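Local coordinates for protein putative glucose-6-phosphate 1-epimerase (Salmonella typhimurium, PDB 2HTA) that probably interconverts the alpha and beta anomers of glucose 6-phosphate and related hexose 6-phosphates, acting as a monomeric mutarotase, at residues Lys19-Pro24 with Leu62-Pro67. Residues are numbered along the deposited sequence; the frame is centred on the assembly and turned at random.
Sequences KIFALP and LLSWKP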
# COMPACT_ATOMS: atom_id res chain seq x y z
N LYS A 19 5.63 -9.95 15.67
CA LYS A 19 4.42 -10.21 16.50
C LYS A 19 3.34 -11.01 15.73
O LYS A 19 2.78 -12.00 16.23
CB LYS A 19 3.84 -8.90 17.00
CG LYS A 19 4.60 -8.28 18.17
CD LYS A 19 3.68 -7.25 18.91
N ILE A 20 3.16 -10.66 14.46
CA ILE A 20 2.11 -11.26 13.68
C ILE A 20 2.50 -12.72 13.42
O ILE A 20 1.68 -13.63 13.50
CB ILE A 20 1.96 -10.46 12.32
CG1 ILE A 20 1.33 -9.10 12.62
CG2 ILE A 20 1.13 -11.29 11.30
CD1 ILE A 20 1.35 -8.11 11.44
N PHE A 21 3.76 -12.94 13.07
CA PHE A 21 4.19 -14.31 12.72
C PHE A 21 4.34 -15.21 13.97
O PHE A 21 4.44 -16.43 13.85
CB PHE A 21 5.48 -14.26 11.94
CG PHE A 21 5.27 -13.90 10.49
CD1 PHE A 21 5.11 -14.89 9.55
CD2 PHE A 21 5.16 -12.57 10.11
CE1 PHE A 21 4.85 -14.59 8.21
CE2 PHE A 21 4.90 -12.24 8.75
CZ PHE A 21 4.76 -13.28 7.82
N ALA A 22 4.31 -14.59 15.16
CA ALA A 22 4.32 -15.35 16.42
C ALA A 22 2.93 -15.77 16.86
O ALA A 22 2.77 -16.62 17.75
CB ALA A 22 5.02 -14.51 17.52
N LEU A 23 1.89 -15.20 16.23
CA LEU A 23 0.49 -15.51 16.61
C LEU A 23 0.08 -16.98 16.40
O LEU A 23 0.61 -17.63 15.47
CB LEU A 23 -0.48 -14.60 15.83
CG LEU A 23 -0.42 -13.10 16.07
CD1 LEU A 23 -1.22 -12.41 15.02
CD2 LEU A 23 -0.97 -12.75 17.42
N PRO A 24 -0.82 -17.52 17.27
CA PRO A 24 -1.34 -18.89 17.12
C PRO A 24 -2.11 -19.01 15.81
O PRO A 24 -2.76 -18.05 15.39
CB PRO A 24 -2.36 -19.03 18.27
CG PRO A 24 -2.08 -17.97 19.16
CD PRO A 24 -1.39 -16.86 18.46
N LEU A 62 -2.25 -5.61 2.62
CA LEU A 62 -0.95 -6.26 2.72
C LEU A 62 -0.14 -5.53 3.79
O LEU A 62 0.18 -4.39 3.65
CB LEU A 62 -0.27 -6.20 1.33
CG LEU A 62 1.15 -6.80 1.25
CD1 LEU A 62 1.24 -8.30 1.60
CD2 LEU A 62 1.69 -6.54 -0.20
N LEU A 63 0.20 -6.23 4.86
CA LEU A 63 0.90 -5.66 6.02
C LEU A 63 2.42 -5.80 5.90
O LEU A 63 3.16 -4.92 6.36
CB LEU A 63 0.50 -6.47 7.26
CG LEU A 63 -1.00 -6.56 7.54
CD1 LEU A 63 -1.36 -7.44 8.71
CD2 LEU A 63 -1.51 -5.11 7.78
N SER A 64 2.88 -6.88 5.27
CA SER A 64 4.35 -7.14 5.27
C SER A 64 4.67 -8.09 4.12
O SER A 64 3.81 -8.86 3.71
CB SER A 64 4.82 -7.77 6.62
OG SER A 64 4.36 -9.09 6.79
N TRP A 65 5.91 -8.04 3.64
CA TRP A 65 6.37 -8.92 2.59
C TRP A 65 7.90 -8.97 2.77
O TRP A 65 8.57 -7.94 2.76
CB TRP A 65 5.98 -8.39 1.17
CG TRP A 65 6.68 -9.14 0.06
CD1 TRP A 65 6.68 -10.52 -0.14
CD2 TRP A 65 7.57 -8.59 -0.93
NE1 TRP A 65 7.43 -10.82 -1.25
CE2 TRP A 65 8.04 -9.67 -1.71
CE3 TRP A 65 8.01 -7.27 -1.23
CZ2 TRP A 65 8.95 -9.50 -2.79
CZ3 TRP A 65 8.89 -7.09 -2.31
CH2 TRP A 65 9.37 -8.21 -3.07
N LYS A 66 8.42 -10.20 2.87
CA LYS A 66 9.83 -10.41 3.01
C LYS A 66 10.20 -11.64 2.20
O LYS A 66 9.90 -12.76 2.62
CB LYS A 66 10.16 -10.64 4.47
CG LYS A 66 11.66 -10.80 4.77
CD LYS A 66 11.80 -10.82 6.30
CE LYS A 66 12.76 -11.86 6.72
NZ LYS A 66 14.16 -11.38 6.40
N PRO A 67 10.80 -11.42 1.00
CA PRO A 67 11.23 -12.56 0.25
C PRO A 67 12.50 -13.11 0.90
O PRO A 67 13.22 -12.39 1.59
CB PRO A 67 11.52 -11.97 -1.15
CG PRO A 67 11.60 -10.54 -1.00
CD PRO A 67 11.14 -10.14 0.34
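I20 and L63 meet methyl to methyl: CD1 of I20 lies 3.9 Å from CD1 of L63, and the two side chains cross at a slant. The isoleucine reaches that far because CG1 sits anti to its carbonyl carbon and the chain then runs on extended (chi2 170°), carrying CD1 away from the helix toward the strand. This pair is the closely packed, fully buried part of the contact, and L43, V45 and L76 also pack on I20. One residue along, the edge of the F21 ring approaches S64, with CE2 3.7 Å from OG and the hydroxyl oxygen near the ring plane. That oxygen is hydrogen-bonded to OG of S54 on the adjacent strand 51-56. A classic beta bulge sets L63 and S64 together opposite S54, which lets two consecutive residues turn their side chains toward the helix. The last turn of the N-terminal helix 14-22 lies across one face of the five-stranded antiparallel sheet, in which 61-67 is an outermost strand, within a mutarotase fold built mainly of antiparallel sheets. The looser side belongs to F21 alone, which stays partly exposed while resting on K52 and V45.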